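Local atomic coordinates of cation-transporting ATPase, E1-E2 family protein (Streptococcus pneumoniae, PDB entry 4F2F), a protein that binds copper(I) through a cupredoxin-like metal-binding domain and, as a P-type ATPase, probably exports the metal from the cell at the cost of ATP. Residues A[82-87]-A[91-96]; A[23-28]-A[40-45]; A[13-18]-A[30-35]. All coordinates share one frame; numbering follows the deposited sequence.

Interaction 1. Residues A[82-87]-A[91-96]; sequences RHEFSC and MQKGSY. With CU1 (copper (I) ion), chain C; CU1 (copper (I) ion), chain B.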
ATOM      1  N   ARG A  82      -7.676   2.134  10.742  1.00 21.32           N
ATOM      2  CA  ARG A  82      -6.413   2.548  10.143  1.00 20.16           C
ATOM      3  C   ARG A  82      -5.312   1.536  10.442  1.00 20.94           C
ATOM      4  O   ARG A  82      -5.123   1.129  11.592  1.00 23.76           O
ATOM      5  CB  ARG A  82      -6.011   3.920  10.688  1.00 23.19           C
ATOM      6  CG  ARG A  82      -4.702   4.467  10.147  1.00 20.51           C
ATOM      7  CD  ARG A  82      -4.103   5.464  11.128  1.00 21.70           C
ATOM      8  NE  ARG A  82      -3.004   6.230  10.549  1.00 21.11           N
ATOM      9  CZ  ARG A  82      -1.737   5.828  10.526  1.00 23.67           C
ATOM     10  NH1 ARG A  82      -1.399   4.654  11.041  1.00 22.89           N
ATOM     11  NH2 ARG A  82      -0.806   6.601   9.981  1.00 25.30           N
ATOM     12  N   HIS A  83      -4.588   1.137   9.401  1.00 18.78           N
ATOM     13  CA  HIS A  83      -3.492   0.184   9.524  1.00 20.51           C
ATOM     14  C   HIS A  83      -2.260   0.737   8.824  1.00 20.07           C
ATOM     15  O   HIS A  83      -2.376   1.462   7.837  1.00 20.68           O
ATOM     16  CB  HIS A  83      -3.878  -1.156   8.899  1.00 19.09           C
ATOM     17  CG  HIS A  83      -5.201  -1.679   9.365  1.00 22.46           C
ATOM     18  ND1 HIS A  83      -5.375  -2.262  10.600  1.00 22.45           N
ATOM     19  CD2 HIS A  83      -6.411  -1.707   8.762  1.00 21.98           C
ATOM     20  CE1 HIS A  83      -6.638  -2.622  10.741  1.00 22.84           C
ATOM     21  NE2 HIS A  83      -7.288  -2.298   9.638  1.00 20.95           N
ATOM     22  N   GLU A  84      -1.080   0.393   9.325  1.00 18.54           N
ATOM     23  CA  GLU A  84       0.154   0.916   8.756  1.00 17.92           C
ATOM     24  C   GLU A  84       0.762  -0.019   7.717  1.00 16.82           C
ATOM     25  O   GLU A  84       0.720  -1.242   7.861  1.00 17.92           O
ATOM     26  CB  GLU A  84       1.176   1.197   9.864  1.00 16.46           C
ATOM     27  CG  GLU A  84       2.570   1.576   9.364  1.00 17.60           C
ATOM     28  CD  GLU A  84       3.544   1.839  10.499  1.00 20.89           C
ATOM     29  OE1 GLU A  84       4.614   1.192  10.533  1.00 20.66           O
ATOM     30  OE2 GLU A  84       3.247   2.698  11.355  1.00 23.06           O
ATOM     31  N   PHE A  85       1.300   0.575   6.657  1.00 17.64           N
ATOM     32  CA  PHE A  85       2.228  -0.116   5.773  1.00 14.63           C
ATOM     33  C   PHE A  85       3.492   0.734   5.711  1.00 17.30           C
ATOM     34  O   PHE A  85       3.463   1.920   6.031  1.00 15.66           O
ATOM     35  CB  PHE A  85       1.625  -0.374   4.381  1.00 15.99           C
ATOM     36  CG  PHE A  85       1.527   0.849   3.501  1.00 16.54           C
ATOM     37  CD1 PHE A  85       2.630   1.313   2.800  1.00 16.97           C
ATOM     38  CD2 PHE A  85       0.315   1.502   3.331  1.00 16.36           C
ATOM     39  CE1 PHE A  85       2.536   2.421   1.976  1.00 16.71           C
ATOM     40  CE2 PHE A  85       0.214   2.613   2.509  1.00 17.84           C
ATOM     41  CZ  PHE A  85       1.328   3.072   1.830  1.00 17.31           C
ATOM     42  N   SER A  86       4.609   0.129   5.336  1.00 14.37           N
ATOM     43  CA  SER A  86       5.864   0.857   5.308  1.00 16.62           C
ATOM     44  C   SER A  86       6.855   0.132   4.420  1.00 14.19           C
ATOM     45  O   SER A  86       6.547  -0.929   3.877  1.00 16.07           O
ATOM     46  CB  SER A  86       6.437   0.986   6.721  1.00 15.79           C
ATOM     47  OG  SER A  86       6.903  -0.262   7.206  1.00 15.98           O
ATOM     48  N   CYS A  87       8.038   0.713   4.259  1.00 14.68           N
ATOM     49  CA  CYS A  87       9.144  -0.019   3.663  1.00 14.32           C
ATOM     50  C   CYS A  87       9.620  -1.068   4.659  1.00 13.98           C
ATOM     51  O   CYS A  87       9.157  -1.106   5.800  1.00 16.86           O
ATOM     52  CB  CYS A  87      10.289   0.924   3.304  1.00 15.12           C
ATOM     53  SG  CYS A  87      11.102   1.656   4.738  1.00 14.63           S
ATOM     54  N   MET A  91      11.100   3.012   7.867  1.00 18.15           N
ATOM     55  CA  MET A  91      11.502   4.419   7.822  1.00 21.35           C
ATOM     56  C   MET A  91      10.512   5.263   7.026  1.00 23.78           C
ATOM     57  O   MET A  91      10.209   6.397   7.397  1.00 29.53           O
ATOM     58  CB  MET A  91      12.904   4.567   7.224  1.00 19.73           C
ATOM     59  CG  MET A  91      14.006   3.946   8.065  1.00 21.68           C
ATOM     60  SD  MET A  91      15.624   4.039   7.279  1.00 22.63           S
ATOM     61  CE  MET A  91      15.974   5.794   7.391  1.00 29.30           C
ATOM     62  N   GLN A  92      10.020   4.708   5.924  1.00 18.65           N
ATOM     63  CA  GLN A  92       9.019   5.383   5.103  1.00 17.69           C
ATOM     64  C   GLN A  92       7.662   4.730   5.327  1.00 15.93           C
ATOM     65  O   GLN A  92       7.499   3.532   5.095  1.00 17.04           O
ATOM     66  CB  GLN A  92       9.413   5.324   3.625  1.00 17.93           C
ATOM     67  CG  GLN A  92      10.737   6.006   3.310  1.00 20.68           C
ATOM     68  CD  GLN A  92      10.677   7.508   3.500  1.00 27.34           C
ATOM     69  OE1 GLN A  92       9.606   8.111   3.420  1.00 29.85           O
ATOM     70  NE2 GLN A  92      11.827   8.123   3.757  1.00 39.25           N
ATOM     71  N   LYS A  93       6.689   5.517   5.779  1.00 19.55           N
ATOM     72  CA  LYS A  93       5.408   4.962   6.200  1.00 18.59           C
ATOM     73  C   LYS A  93       4.206   5.453   5.399  1.00 17.03           C
ATOM     74  O   LYS A  93       4.256   6.481   4.719  1.00 19.79           O
ATOM     75  CB  LYS A  93       5.166   5.260   7.679  1.00 19.38           C
ATOM     76  CG  LYS A  93       6.210   4.684   8.614  1.00 23.52           C
ATOM     77  CD  LYS A  93       6.020   5.245  10.007  1.00 28.42           C
ATOM     78  CE  LYS A  93       7.015   4.650  10.981  1.00 37.96           C
ATOM     79  NZ  LYS A  93       6.978   5.364  12.285  1.00 43.28           N
ATOM     80  N   GLY A  94       3.120   4.695   5.503  1.00 18.28           N
ATOM     81  CA  GLY A  94       1.851   5.038   4.892  1.00 19.34           C
ATOM     82  C   GLY A  94       0.763   4.353   5.691  1.00 15.84           C
ATOM     83  O   GLY A  94       1.045   3.697   6.693  1.00 17.54           O
ATOM     84  N   SER A  95      -0.483   4.505   5.266  1.00 19.04           N
ATOM     85  CA  SER A  95      -1.578   3.869   5.974  1.00 18.70           C
ATOM     86  C   SER A  95      -2.676   3.439   5.023  1.00 18.57           C
ATOM     87  O   SER A  95      -2.852   4.016   3.947  1.00 19.65           O
ATOM     88  CB  SER A  95      -2.154   4.797   7.051  1.00 19.34           C
ATOM     89  OG  SER A  95      -2.929   5.838   6.489  1.00 21.41           O
ATOM     90  N   TYR A  96      -3.405   2.406   5.421  1.00 18.16           N
ATOM     91  CA  TYR A  96      -4.622   2.042   4.721  1.00 17.85           C
ATOM     92  C   TYR A  96      -5.768   1.954   5.715  1.00 21.11           C
ATOM     93  O   TYR A  96      -5.682   1.256   6.726  1.00 22.14           O
ATOM     94  CB  TYR A  96      -4.456   0.750   3.913  1.00 20.61           C
ATOM     95  CG  TYR A  96      -4.076  -0.485   4.705  1.00 17.33           C
ATOM     96  CD1 TYR A  96      -2.759  -0.723   5.070  1.00 19.48           C
ATOM     97  CD2 TYR A  96      -5.032  -1.431   5.051  1.00 20.64           C
ATOM     98  CE1 TYR A  96      -2.408  -1.859   5.773  1.00 18.32           C
ATOM     99  CE2 TYR A  96      -4.692  -2.568   5.755  1.00 18.94           C
ATOM    100  CZ  TYR A  96      -3.379  -2.777   6.114  1.00 19.75           C
ATOM    101  OH  TYR A  96      -3.039  -3.907   6.817  1.00 20.88           O
TER
HETATM  102 CU   CU1 C 102      15.726   3.130   5.234  1.00 21.26          CU
HETATM  103 CU   CU1 B 101      12.842   2.571   3.875  1.00 17.67          CU
HETATM  104  O   HOH W   1       1.766   5.416   8.829  1.00 24.73           O
HETATM  105  O   HOH W   2      -0.311  -3.945   7.769  1.00 23.34           O
HETATM  106  O   HOH W   3       4.822   3.854  13.280  1.00 37.76           O
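Cys87 SG is gripped from several directions: a copper(I) ion binds it at 2.1 Å, and Gln92 N points an almost straight N-H at it (174°) from 3.4 Å. Met91 N adds a weak, more bent bond to the same sulfur. These N-H groups would probably stabilise negative charge on the metal-bound sulfur. SG stands between the backbone N and the carbonyl carbon (chi1 67°), which aims it at the backbone N-H groups of Met91 and Gln92; Met91 SD binds the second copper at 2.2 Å. Cys50 serves both ions, and Met89 joins Met91 at the second. Behind the metals the chains pair as an antiparallel hairpin, with Tyr96 N to His83 O at 2.8 Å. Gly94 lays its CA over one face of the Phe85 ring, 3.8 Å from the centroid, while His83 CB covers a face of the Tyr96 ring at 3.5 Å from its centroid. On the other side of the strands, Ser95 CB sits over the centre of the Arg82 guanidinium, and a water joins Glu84 OE2 to Lys93 NZ. Metal ligands gathered at the turn between the last two strands recall the copper sites of cupredoxins, here with two copper(I) ions.

Interaction 2. Residues A[23-28]-A[40-45]; sequences KGYHPA and ITFHRA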
ATOM      1  N   LYS A  23      10.870   9.358  -2.733  1.00 24.94           N
ATOM      2  CA  LYS A  23      10.766  10.421  -1.743  1.00 21.45           C
ATOM      3  C   LYS A  23       9.475  10.231  -0.956  1.00 23.92           C
ATOM      4  O   LYS A  23       8.623  11.121  -0.902  1.00 23.73           O
ATOM      5  CB  LYS A  23      10.793  11.790  -2.424  1.00 30.10           C
ATOM      6  CG  LYS A  23      12.070  12.061  -3.205  1.00 32.38           C
ATOM      7  CD  LYS A  23      13.284  12.045  -2.288  1.00 38.98           C
ATOM      8  CE  LYS A  23      14.551  12.415  -3.038  1.00 40.64           C
ATOM      9  NZ  LYS A  23      15.710  12.589  -2.117  1.00 44.53           N
ATOM     10  N   GLY A  24       9.339   9.055  -0.353  1.00 21.09           N
ATOM     11  CA  GLY A  24       8.118   8.677   0.333  1.00 20.33           C
ATOM     12  C   GLY A  24       7.193   7.899  -0.581  1.00 18.20           C
ATOM     13  O   GLY A  24       7.493   7.695  -1.760  1.00 20.25           O
ATOM     14  N   TYR A  25       6.066   7.455  -0.040  1.00 18.16           N
ATOM     15  CA  TYR A  25       5.057   6.785  -0.846  1.00 17.75           C
ATOM     16  C   TYR A  25       3.991   7.781  -1.281  1.00 21.16           C
ATOM     17  O   TYR A  25       3.600   8.656  -0.509  1.00 19.65           O
ATOM     18  CB  TYR A  25       4.424   5.631  -0.069  1.00 19.17           C
ATOM     19  CG  TYR A  25       5.381   4.499   0.225  1.00 17.96           C
ATOM     20  CD1 TYR A  25       5.774   3.620  -0.775  1.00 15.97           C
ATOM     21  CD2 TYR A  25       5.889   4.308   1.502  1.00 18.50           C
ATOM     22  CE1 TYR A  25       6.651   2.580  -0.510  1.00 15.98           C
ATOM     23  CE2 TYR A  25       6.766   3.271   1.776  1.00 16.77           C
ATOM     24  CZ  TYR A  25       7.142   2.412   0.765  1.00 15.48           C
ATOM     25  OH  TYR A  25       8.014   1.384   1.035  1.00 17.13           O
ATOM     26  N   HIS A  26       3.527   7.646  -2.519  1.00 17.60           N
ATOM     27  CA  HIS A  26       2.507   8.546  -3.045  1.00 19.97           C
ATOM     28  C   HIS A  26       1.476   7.788  -3.877  1.00 18.55           C
ATOM     29  O   HIS A  26       1.802   7.258  -4.938  1.00 19.61           O
ATOM     30  CB  HIS A  26       3.157   9.650  -3.881  1.00 23.53           C
ATOM     31  CG  HIS A  26       4.297  10.336  -3.190  1.00 22.55           C
ATOM     32  ND1 HIS A  26       4.112  11.365  -2.292  1.00 29.36           N
ATOM     33  CD2 HIS A  26       5.632  10.131  -3.259  1.00 24.27           C
ATOM     34  CE1 HIS A  26       5.287  11.766  -1.839  1.00 28.39           C
ATOM     35  NE2 HIS A  26       6.226  11.035  -2.411  1.00 26.93           N
ATOM     36  N   PRO A  27       0.224   7.725  -3.394  1.00 17.94           N
ATOM     37  CA  PRO A  27      -0.257   8.314  -2.138  1.00 18.59           C
ATOM     38  C   PRO A  27       0.194   7.505  -0.928  1.00 21.31           C
ATOM     39  O   PRO A  27       0.280   6.281  -1.005  1.00 23.35           O
ATOM     40  CB  PRO A  27      -1.776   8.215  -2.278  1.00 22.08           C
ATOM     41  CG  PRO A  27      -1.982   7.003  -3.122  1.00 23.46           C
ATOM     42  CD  PRO A  27      -0.850   7.012  -4.111  1.00 20.79           C
ATOM     43  N   ALA A  28       0.466   8.187   0.179  1.00 22.34           N
ATOM     44  CA  ALA A  28       0.891   7.514   1.398  1.00 21.08           C
ATOM     45  C   ALA A  28      -0.300   6.968   2.178  1.00 21.46           C
ATOM     46  O   ALA A  28      -0.169   6.010   2.936  1.00 19.85           O
ATOM     47  CB  ALA A  28       1.712   8.452   2.265  1.00 22.55           C
ATOM     48  N   ILE A  40      -2.873  -3.753  -4.456  1.00 17.82           N
ATOM     49  CA  ILE A  40      -2.149  -2.506  -4.307  1.00 17.44           C
ATOM     50  C   ILE A  40      -0.823  -2.615  -5.040  1.00 16.13           C
ATOM     51  O   ILE A  40       0.073  -3.343  -4.617  1.00 18.48           O
ATOM     52  CB  ILE A  40      -1.896  -2.184  -2.827  1.00 18.58           C
ATOM     53  CG1 ILE A  40      -3.201  -2.287  -2.037  1.00 17.73           C
ATOM     54  CG2 ILE A  40      -1.287  -0.802  -2.679  1.00 18.70           C
ATOM     55  CD1 ILE A  40      -3.016  -2.164  -0.540  1.00 19.69           C
ATOM     56  N   THR A  41      -0.716  -1.897  -6.151  1.00 17.30           N
ATOM     57  CA  THR A  41       0.467  -1.969  -6.995  1.00 16.71           C
ATOM     58  C   THR A  41       1.481  -0.904  -6.606  1.00 17.84           C
ATOM     59  O   THR A  41       1.210   0.293  -6.696  1.00 18.23           O
ATOM     60  CB  THR A  41       0.101  -1.827  -8.480  1.00 18.11           C
ATOM     61  OG1 THR A  41      -0.737  -2.923  -8.863  1.00 20.30           O
ATOM     62  CG2 THR A  41       1.352  -1.830  -9.349  1.00 17.78           C
ATOM     63  N   PHE A  42       2.648  -1.360  -6.165  1.00 15.26           N
ATOM     64  CA  PHE A  42       3.752  -0.476  -5.820  1.00 14.72           C
ATOM     65  C   PHE A  42       4.748  -0.399  -6.969  1.00 15.52           C
ATOM     66  O   PHE A  42       5.132  -1.421  -7.535  1.00 17.38           O
ATOM     67  CB  PHE A  42       4.477  -0.996  -4.580  1.00 16.32           C
ATOM     68  CG  PHE A  42       3.748  -0.745  -3.289  1.00 14.08           C
ATOM     69  CD1 PHE A  42       2.709  -1.570  -2.888  1.00 15.59           C
ATOM     70  CD2 PHE A  42       4.119   0.304  -2.465  1.00 16.28           C
ATOM     71  CE1 PHE A  42       2.045  -1.342  -1.694  1.00 15.16           C
ATOM     72  CE2 PHE A  42       3.459   0.533  -1.272  1.00 15.58           C
ATOM     73  CZ  PHE A  42       2.422  -0.291  -0.887  1.00 16.30           C
ATOM     74  N   HIS A  43       5.170   0.810  -7.313  1.00 15.19           N
ATOM     75  CA  HIS A  43       6.251   0.988  -8.276  1.00 17.20           C
ATOM     76  C   HIS A  43       7.447   1.617  -7.585  1.00 18.12           C
ATOM     77  O   HIS A  43       7.352   2.724  -7.055  1.00 17.46           O
ATOM     78  CB  HIS A  43       5.809   1.863  -9.452  1.00 18.84           C
ATOM     79  CG  HIS A  43       6.913   2.181 -10.413  1.00 19.94           C
ATOM     80  ND1 HIS A  43       7.227   3.469 -10.785  1.00 26.37           N
ATOM     81  CD2 HIS A  43       7.780   1.376 -11.071  1.00 25.65           C
ATOM     82  CE1 HIS A  43       8.239   3.446 -11.635  1.00 23.42           C
ATOM     83  NE2 HIS A  43       8.594   2.188 -11.825  1.00 23.48           N
ATOM     84  N   ARG A  44       8.575   0.914  -7.586  1.00 15.72           N
ATOM     85  CA  ARG A  44       9.790   1.456  -6.987  1.00 15.03           C
ATOM     86  C   ARG A  44      10.540   2.332  -7.983  1.00 18.22           C
ATOM     87  O   ARG A  44      11.220   1.830  -8.879  1.00 18.51           O
ATOM     88  CB  ARG A  44      10.694   0.338  -6.471  1.00 14.66           C
ATOM     89  CG  ARG A  44      11.976   0.852  -5.841  1.00 15.78           C
ATOM     90  CD  ARG A  44      12.821  -0.272  -5.277  1.00 16.37           C
ATOM     91  NE  ARG A  44      14.177   0.194  -4.995  1.00 16.21           N
ATOM     92  CZ  ARG A  44      15.198  -0.598  -4.688  1.00 16.19           C
ATOM     93  NH1 ARG A  44      15.029  -1.909  -4.612  1.00 17.22           N
ATOM     94  NH2 ARG A  44      16.395  -0.074  -4.462  1.00 16.64           N
ATOM     95  N   ALA A  45      10.420   3.645  -7.813  1.00 16.83           N
ATOM     96  CA  ALA A  45      11.003   4.603  -8.746  1.00 17.37           C
ATOM     97  C   ALA A  45      12.285   5.233  -8.215  1.00 23.37           C
ATOM     98  O   ALA A  45      12.698   6.296  -8.679  1.00 31.31           O
ATOM     99  CB  ALA A  45       9.991   5.683  -9.083  1.00 23.12           C
TER
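Tyr25 and Phe42 carry this buried contact alone, as an offset edge-to-face pair. Phe42 turns the CD2-CE2 edge of its ring to the face of Tyr25, the planes standing at 87° and the centroids 5.7 Å apart. The touch is with one side of the tyrosine ring: CE1 of Tyr25 is 3.9 Å from CE2 of Phe42, and CD1 of Tyr25 is equally near that carbon. In Phe42, CG lies opposite the carbonyl carbon (chi1 -76°), which helps the ring reach Tyr25 although the CA atoms of Tyr25 and Phe42 are 8.9 Å apart. Against this close fit, the other side of 23-28 is loose and faces solvent. There His26 is exposed and folds back on its own turn, NE2 donating to Lys23 O at 2.8 Å from well above the carbonyl plane. Lys23 is likewise exposed. The ring pair is part of the hydrophobic interior of the cupredoxin-like β-sandwich. Phe85 of strand 81-87 meets Tyr25 edge-to-face, Ile19 of strand 14-21 touches both rings, and Ile73 of strand 70-75 and Ile54 of strand 53-56 pack on Phe42.

Interaction 3. Residues A[13-18]-A[30-35]; sequences GIQKIR and IQLQKG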
ATOM      1  N   GLY A  13     -15.339  -6.340  -8.893  1.00 38.38           N
ATOM      2  CA  GLY A  13     -15.293  -6.845  -7.531  1.00 42.80           C
ATOM      3  C   GLY A  13     -13.890  -6.880  -6.948  1.00 35.89           C
ATOM      4  O   GLY A  13     -13.632  -7.581  -5.967  1.00 40.70           O
ATOM      5  N   ILE A  14     -12.980  -6.129  -7.562  1.00 36.26           N
ATOM      6  CA  ILE A  14     -11.637  -5.947  -7.032  1.00 36.11           C
ATOM      7  C   ILE A  14     -11.416  -4.459  -6.830  1.00 37.30           C
ATOM      8  O   ILE A  14     -11.843  -3.650  -7.651  1.00 39.31           O
ATOM      9  CB  ILE A  14     -10.565  -6.447  -8.013  1.00 34.48           C
ATOM     10  CG1 ILE A  14     -10.912  -7.843  -8.535  1.00 40.93           C
ATOM     11  CG2 ILE A  14      -9.182  -6.419  -7.356  1.00 35.04           C
ATOM     12  CD1 ILE A  14     -10.526  -8.963  -7.601  1.00 40.96           C
ATOM     13  N   GLN A  15     -10.755  -4.089  -5.741  1.00 25.54           N
ATOM     14  CA  GLN A  15     -10.369  -2.696  -5.562  1.00 24.21           C
ATOM     15  C   GLN A  15      -8.877  -2.539  -5.847  1.00 22.28           C
ATOM     16  O   GLN A  15      -8.048  -3.237  -5.265  1.00 22.63           O
ATOM     17  CB  GLN A  15     -10.740  -2.190  -4.165  1.00 23.37           C
ATOM     18  CG  GLN A  15     -10.200  -3.020  -3.013  1.00 23.96           C
ATOM     19  CD  GLN A  15     -10.766  -2.577  -1.678  1.00 22.01           C
ATOM     20  OE1 GLN A  15     -11.128  -1.413  -1.497  1.00 22.68           O
ATOM     21  NE2 GLN A  15     -10.853  -3.509  -0.739  1.00 25.13           N
ATOM     22  N   LYS A  16      -8.542  -1.642  -6.766  1.00 21.72           N
ATOM     23  CA  LYS A  16      -7.151  -1.469  -7.167  1.00 19.67           C
ATOM     24  C   LYS A  16      -6.662  -0.051  -6.931  1.00 23.30           C
ATOM     25  O   LYS A  16      -7.431   0.906  -7.003  1.00 23.59           O
ATOM     26  CB  LYS A  16      -6.956  -1.841  -8.640  1.00 23.70           C
ATOM     27  CG  LYS A  16      -7.439  -3.233  -9.000  1.00 24.56           C
ATOM     28  CD  LYS A  16      -7.023  -3.618 -10.410  1.00 31.60           C
ATOM     29  CE  LYS A  16      -7.605  -4.967 -10.802  1.00 37.13           C
ATOM     30  NZ  LYS A  16      -6.703  -5.713 -11.723  1.00 45.28           N
ATOM     31  N   ILE A  17      -5.370   0.073  -6.651  1.00 19.69           N
ATOM     32  CA  ILE A  17      -4.747   1.375  -6.483  1.00 20.81           C
ATOM     33  C   ILE A  17      -3.243   1.256  -6.699  1.00 18.70           C
ATOM     34  O   ILE A  17      -2.642   0.222  -6.405  1.00 18.51           O
ATOM     35  CB  ILE A  17      -5.051   1.967  -5.091  1.00 20.51           C
ATOM     36  CG1 ILE A  17      -4.540   3.405  -4.992  1.00 23.99           C
ATOM     37  CG2 ILE A  17      -4.461   1.092  -3.998  1.00 23.00           C
ATOM     38  CD1 ILE A  17      -5.104   4.169  -3.813  1.00 28.28           C
ATOM     39  N   ARG A  18      -2.648   2.316  -7.236  1.00 19.91           N
ATOM     40  CA  ARG A  18      -1.224   2.337  -7.539  1.00 20.04           C
ATOM     41  C   ARG A  18      -0.504   3.305  -6.609  1.00 17.99           C
ATOM     42  O   ARG A  18      -0.963   4.426  -6.383  1.00 21.94           O
ATOM     43  CB  ARG A  18      -1.007   2.750  -8.994  1.00 22.88           C
ATOM     44  CG  ARG A  18       0.433   2.680  -9.466  1.00 26.55           C
ATOM     45  CD  ARG A  18       0.553   3.176 -10.899  1.00 29.03           C
ATOM     46  NE  ARG A  18       1.896   2.989 -11.438  1.00 35.70           N
ATOM     47  CZ  ARG A  18       2.882   3.870 -11.311  1.00 39.16           C
ATOM     48  NH1 ARG A  18       2.683   5.006 -10.656  1.00 41.96           N
ATOM     49  NH2 ARG A  18       4.074   3.613 -11.837  1.00 37.55           N
ATOM     50  N   ILE A  30      -4.303   5.589   1.914  1.00 20.09           N
ATOM     51  CA  ILE A  30      -5.353   5.098   1.032  1.00 19.09           C
ATOM     52  C   ILE A  30      -6.534   4.555   1.824  1.00 22.44           C
ATOM     53  O   ILE A  30      -6.430   4.304   3.026  1.00 20.87           O
ATOM     54  CB  ILE A  30      -4.830   4.007   0.074  1.00 21.24           C
ATOM     55  CG1 ILE A  30      -4.544   2.710   0.831  1.00 19.69           C
ATOM     56  CG2 ILE A  30      -3.589   4.487  -0.669  1.00 20.45           C
ATOM     57  CD1 ILE A  30      -4.071   1.578  -0.059  1.00 18.92           C
ATOM     58  N   GLN A  31      -7.659   4.378   1.139  1.00 22.42           N
ATOM     59  CA  GLN A  31      -8.858   3.825   1.750  1.00 20.86           C
ATOM     60  C   GLN A  31      -9.290   2.561   1.014  1.00 22.61           C
ATOM     61  O   GLN A  31      -9.275   2.512  -0.219  1.00 23.85           O
ATOM     62  CB  GLN A  31      -9.990   4.857   1.745  1.00 23.06           C
ATOM     63  CG  GLN A  31     -11.274   4.370   2.401  1.00 24.17           C
ATOM     64  CD  GLN A  31     -12.420   5.351   2.251  1.00 29.79           C
ATOM     65  OE1 GLN A  31     -12.468   6.381   2.925  1.00 33.45           O
ATOM     66  NE2 GLN A  31     -13.356   5.033   1.362  1.00 29.26           N
ATOM     67  N   LEU A  32      -9.661   1.539   1.777  1.00 20.93           N
ATOM     68  CA  LEU A  32     -10.091   0.266   1.213  1.00 22.71           C
ATOM     69  C   LEU A  32     -11.435  -0.152   1.802  1.00 27.16           C
ATOM     70  O   LEU A  32     -11.728   0.139   2.961  1.00 25.69           O
ATOM     71  CB  LEU A  32      -9.053  -0.820   1.497  1.00 23.85           C
ATOM     72  CG  LEU A  32      -7.623  -0.600   1.006  1.00 21.73           C
ATOM     73  CD1 LEU A  32      -6.727  -1.725   1.494  1.00 23.10           C
ATOM     74  CD2 LEU A  32      -7.573  -0.495  -0.511  1.00 22.10           C
ATOM     75  N   GLN A  33     -12.244  -0.836   1.000  1.00 25.87           N
ATOM     76  CA  GLN A  33     -13.518  -1.373   1.464  1.00 27.52           C
ATOM     77  C   GLN A  33     -13.317  -2.756   2.076  1.00 22.71           C
ATOM     78  O   GLN A  33     -12.641  -3.605   1.494  1.00 25.52           O
ATOM     79  CB  GLN A  33     -14.514  -1.454   0.302  1.00 28.57           C
ATOM     80  CG  GLN A  33     -14.991  -0.101  -0.210  1.00 37.39           C
ATOM     81  CD  GLN A  33     -15.995   0.552   0.719  1.00 39.36           C
ATOM     82  OE1 GLN A  33     -16.861  -0.115   1.282  1.00 39.13           O
ATOM     83  NE2 GLN A  33     -15.880   1.865   0.888  1.00 44.86           N
ATOM     84  N   LYS A  34     -13.902  -2.982   3.248  1.00 24.90           N
ATOM     85  CA  LYS A  34     -13.791  -4.275   3.918  1.00 24.03           C
ATOM     86  C   LYS A  34     -14.441  -5.387   3.093  1.00 25.55           C
ATOM     87  O   LYS A  34     -15.500  -5.192   2.495  1.00 27.32           O
ATOM     88  CB  LYS A  34     -14.420  -4.208   5.317  1.00 31.71           C
ATOM     89  CG  LYS A  34     -14.650  -5.561   5.984  1.00 27.75           C
ATOM     90  CD  LYS A  34     -15.446  -5.415   7.278  1.00 32.96           C
ATOM     91  CE  LYS A  34     -16.044  -6.745   7.726  1.00 40.04           C
ATOM     92  NZ  LYS A  34     -15.008  -7.740   8.120  1.00 44.93           N
ATOM     93  N   GLY A  35     -13.789  -6.545   3.045  1.00 25.37           N
ATOM     94  CA  GLY A  35     -14.355  -7.713   2.392  1.00 24.67           C
ATOM     95  C   GLY A  35     -14.172  -7.790   0.885  1.00 24.79           C
ATOM     96  O   GLY A  35     -14.562  -8.777   0.261  1.00 26.24           O
TER
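With CG of Gln15 set between the backbone N and the carbonyl carbon (chi1 54°) and the chain extended beyond it, the side-chain amide reaches the backbone of Gln33. Its OE1 accepts from Gln33 N at 2.8 Å, the N-H arriving in the carbonyl plane on a lone pair and nearly straight at 167°. NE2 donates back to Gln33 O at 2.9 Å, also on an in-plane lone pair. Both polar ends of one residue thus occupy both the N-H and the C=O of Gln33, and the pair of hydrogen bonds fixes the rotation of the amide. NE2 also donates to Ile36 O. Strands 14-18 and 30-33 run antiparallel at 170°, their axes no closer than 8.3 Å, too far for backbone pairing: they face each other across the interior of the cupredoxin-like β-sandwich, joined by side chains. Leu32 lies against the amide, its CD2 3.8 Å from Gln15 OE1. Further along, Ile17 sends its CD1 methyl to CG2 of Ile30 at 3.5 Å, and the two branched chains slant across one another. Around these apolar groups, Ile40 of strand 38-44 touches both isoleucines, and Tyr96 of strand 93-99 packs on Ile30.

The three contacts lie in one β-sandwich domain. Interaction 1 carries two of the copper ligands, Cys87 and Met91, and Tyr25 of interaction 2 lies close by, its side chain about 6 Å from a copper ion; Tyr25 OH packs 3.2 Å from Cys87 CA. Backbone contacts tie the rest together: Ser95 N is 2.8 Å from Ala28 O, Ser95 O is 3.0 Å from Ile30 N, and Thr41 N is 2.9 Å from Ile17 O, all probable hydrogen bonds. Interaction 3 is about 16 Å, centre to centre, from each of the others, and on the opposite side of the chain's centre from interaction 1. Segments of interactions 2 and 3 alternate along the chain, whereas interaction 1 follows both.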